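Long-range contact in manganese-dependent ADP-ribose/CDP-alcohol diphosphatase (Danio rerio, PDB 2NXF), which probably hydrolyses ADP-ribose, CDP-choline and related CDP-alcohols at a dinuclear metal centre of the calcineurin-like phosphoesterase type: residues S293-T298 / K309-V314. Residues are numbered along the deposited sequence; the frame is centred on the assembly and turned at random.
Sequences SHAFAT and KGRGRV
Phe296 places CG between its backbone N and carbonyl carbon (chi1 77°), and Arg311, bent at chi2, crosses the face of that ring obliquely. Arg311 CD lies 4.0 Å from the centroid of the Phe296 ring, over its face but toward the rim, a CH-pi contact, while Phe296 CE1 sits over the centre of the Arg311 guanidinium, 3.4 Å from Arg311 CZ, the two planes 34° apart. Arg311 NH1 then reaches Thr298 OG1 at 3.0 Å, the acceptor tilted slightly from the guanidinium plane, and bonds weakly to Lys309 O. Glu50 completes the grip, taking Thr298 OG1 and Arg311 NH2 through separate carboxylate oxygens. Shortening Arg311 to an alanine would probably uncover one face of the Phe296 ring and cost Glu50 the salt bridge from this guanidinium. Two backbone bonds between Thr298 and Lys309, Lys309 N to Thr298 O being 2.8 Å, and strand directions 159° apart define an antiparallel hairpin; Arg311 N adds a single bond to Phe296 O at 3.0 Å. Beyond, a type II' turn from Arg311 to Val314 presents Arg313 N to His294 O in a nearly straight bond of 2.8 Å. Arg313 NH1 bonds to Thr289 OG1 and its NH2 to the backbone O of His267, a zinc ligand. Helix 35-49 packs on the Phe296 side through Ala43, Gln46 and Trp47, and strand 295-301 lies between strands 6-11 and 305-312 in the mixed sheet.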
ATOM      1  N   SER A 293       5.760  10.022  18.841  1.00 24.34           N
ATOM      2  CA  SER A 293       6.364  10.079  17.516  1.00 24.42           C
ATOM      3  C   SER A 293       5.264  10.350  16.461  1.00 24.99           C
ATOM      4  O   SER A 293       4.172  10.838  16.800  1.00 24.87           O
ATOM      5  CB  SER A 293       7.148   8.764  17.282  1.00 25.31           C
ATOM      6  OG  SER A 293       7.776   8.757  16.012  1.00 25.12           O
ATOM      7  N   HIS A 294       5.541  10.079  15.185  1.00 23.58           N
ATOM      8  CA  HIS A 294       4.526  10.217  14.137  1.00 23.94           C
ATOM      9  C   HIS A 294       4.988   9.434  12.937  1.00 24.01           C
ATOM     10  O   HIS A 294       6.126   8.973  12.906  1.00 24.42           O
ATOM     11  CB  HIS A 294       4.351  11.681  13.704  1.00 24.47           C
ATOM     12  CG  HIS A 294       2.921  12.091  13.504  1.00 25.16           C
ATOM     13  ND1 HIS A 294       1.976  11.270  12.929  1.00 27.04           N
ATOM     14  CD2 HIS A 294       2.279  13.246  13.814  1.00 28.39           C
ATOM     15  CE1 HIS A 294       0.813  11.899  12.888  1.00 27.35           C
ATOM     16  NE2 HIS A 294       0.974  13.100  13.413  1.00 28.66           N
ATOM     17  N   ALA A 295       4.087   9.260  11.973  1.00 23.24           N
ATOM     18  CA  ALA A 295       4.441   8.678  10.663  1.00 24.30           C
ATOM     19  C   ALA A 295       3.410   9.011   9.614  1.00 24.08           C
ATOM     20  O   ALA A 295       2.412   8.306   9.459  1.00 24.28           O
ATOM     21  CB  ALA A 295       4.598   7.147  10.763  1.00 24.05           C
ATOM     22  N   PHE A 296       3.633  10.105   8.899  1.00 24.29           N
ATOM     23  CA  PHE A 296       2.843  10.386   7.723  1.00 23.48           C
ATOM     24  C   PHE A 296       3.621  11.392   6.894  1.00 23.98           C
ATOM     25  O   PHE A 296       4.698  11.846   7.294  1.00 23.99           O
ATOM     26  CB  PHE A 296       1.426  10.909   8.075  1.00 24.06           C
ATOM     27  CG  PHE A 296       1.387  12.363   8.501  1.00 22.52           C
ATOM     28  CD1 PHE A 296       0.963  13.365   7.615  1.00 25.74           C
ATOM     29  CD2 PHE A 296       1.750  12.731   9.792  1.00 24.64           C
ATOM     30  CE1 PHE A 296       0.924  14.723   8.016  1.00 25.14           C
ATOM     31  CE2 PHE A 296       1.697  14.088  10.210  1.00 24.91           C
ATOM     32  CZ  PHE A 296       1.294  15.078   9.317  1.00 25.92           C
ATOM     33  N   ALA A 297       3.098  11.715   5.721  1.00 23.42           N
ATOM     34  CA  ALA A 297       3.776  12.696   4.888  1.00 23.48           C
ATOM     35  C   ALA A 297       2.783  13.508   4.063  1.00 24.23           C
ATOM     36  O   ALA A 297       1.590  13.150   3.957  1.00 24.77           O
ATOM     37  CB  ALA A 297       4.770  11.979   3.969  1.00 24.10           C
ATOM     38  N   THR A 298       3.303  14.550   3.437  1.00 24.24           N
ATOM     39  CA  THR A 298       2.601  15.275   2.389  1.00 24.44           C
ATOM     40  C   THR A 298       3.558  15.365   1.210  1.00 24.87           C
ATOM     41  O   THR A 298       4.730  15.709   1.386  1.00 25.71           O
ATOM     42  CB  THR A 298       2.208  16.687   2.843  1.00 25.47           C
ATOM     43  OG1 THR A 298       1.454  16.588   4.061  1.00 26.14           O
ATOM     44  CG2 THR A 298       1.363  17.381   1.768  1.00 24.79           C
ATOM     45  N   LYS A 309       7.367  15.724   2.335  1.00 24.87           N
ATOM     46  CA  LYS A 309       7.639  16.246   3.673  1.00 24.78           C
ATOM     47  C   LYS A 309       7.102  15.254   4.694  1.00 25.56           C
ATOM     48  O   LYS A 309       5.878  15.064   4.812  1.00 25.58           O
ATOM     49  CB  LYS A 309       6.972  17.618   3.847  1.00 25.64           C
ATOM     50  CG  LYS A 309       7.449  18.710   2.870  1.00 27.07           C
ATOM     51  CD  LYS A 309       8.923  19.056   3.029  1.00 31.62           C
ATOM     52  CE  LYS A 309       9.169  19.814   4.320  1.00 33.45           C
ATOM     53  NZ  LYS A 309      10.586  20.223   4.480  1.00 36.03           N
ATOM     54  N   GLY A 310       8.019  14.573   5.381  1.00 24.52           N
ATOM     55  CA  GLY A 310       7.641  13.532   6.332  1.00 24.67           C
ATOM     56  C   GLY A 310       7.648  14.076   7.736  1.00 24.75           C
ATOM     57  O   GLY A 310       8.307  15.092   8.010  1.00 24.43           O
ATOM     58  N   ARG A 311       6.892  13.410   8.610  1.00 24.13           N
ATOM     59  CA  ARG A 311       6.855  13.723  10.029  1.00 25.29           C
ATOM     60  C   ARG A 311       7.277  12.517  10.837  1.00 24.90           C
ATOM     61  O   ARG A 311       6.956  11.383  10.486  1.00 25.59           O
ATOM     62  CB  ARG A 311       5.437  14.096  10.470  1.00 25.79           C
ATOM     63  CG  ARG A 311       5.001  15.495  10.118  1.00 25.93           C
ATOM     64  CD  ARG A 311       4.807  15.744   8.626  1.00 28.04           C
ATOM     65  NE  ARG A 311       3.846  16.831   8.454  1.00 29.84           N
ATOM     66  CZ  ARG A 311       3.228  17.122   7.317  1.00 30.18           C
ATOM     67  NH1 ARG A 311       3.495  16.441   6.207  1.00 28.41           N
ATOM     68  NH2 ARG A 311       2.337  18.100   7.304  1.00 32.12           N
ATOM     69  N   GLY A 312       7.974  12.792  11.939  1.00 25.20           N
ATOM     70  CA  GLY A 312       8.317  11.769  12.907  1.00 24.91           C
ATOM     71  C   GLY A 312       9.271  10.754  12.314  1.00 25.13           C
ATOM     72  O   GLY A 312      10.419  11.089  12.004  1.00 26.10           O
ATOM     73  N   ARG A 313       8.789   9.522  12.157  1.00 24.82           N
ATOM     74  CA  ARG A 313       9.605   8.423  11.633  1.00 24.76           C
ATOM     75  C   ARG A 313       9.850   8.508  10.125  1.00 25.36           C
ATOM     76  O   ARG A 313      10.737   7.810   9.607  1.00 25.19           O
ATOM     77  CB  ARG A 313       8.969   7.074  11.987  1.00 24.06           C
ATOM     78  CG  ARG A 313       8.837   6.884  13.494  1.00 25.16           C
ATOM     79  CD  ARG A 313       8.191   5.556  13.831  1.00 27.99           C
ATOM     80  NE  ARG A 313       8.854   4.445  13.172  1.00 32.04           N
ATOM     81  CZ  ARG A 313       8.244   3.457  12.523  1.00 32.28           C
ATOM     82  NH1 ARG A 313       6.915   3.385  12.427  1.00 32.85           N
ATOM     83  NH2 ARG A 313       8.991   2.516  11.970  1.00 33.03           N
ATOM     84  N   VAL A 314       9.054   9.325   9.422  1.00 24.69           N
ATOM     85  CA  VAL A 314       9.189   9.445   7.955  1.00 24.46           C
ATOM     86  C   VAL A 314      10.123  10.610   7.600  1.00 24.59           C
ATOM     87  O   VAL A 314       9.837  11.773   7.930  1.00 25.87           O
ATOM     88  CB  VAL A 314       7.840   9.699   7.271  1.00 23.99           C
ATOM     89  CG1 VAL A 314       8.044   9.806   5.733  1.00 24.54           C
ATOM     90  CG2 VAL A 314       6.824   8.618   7.628  1.00 25.19           C
TER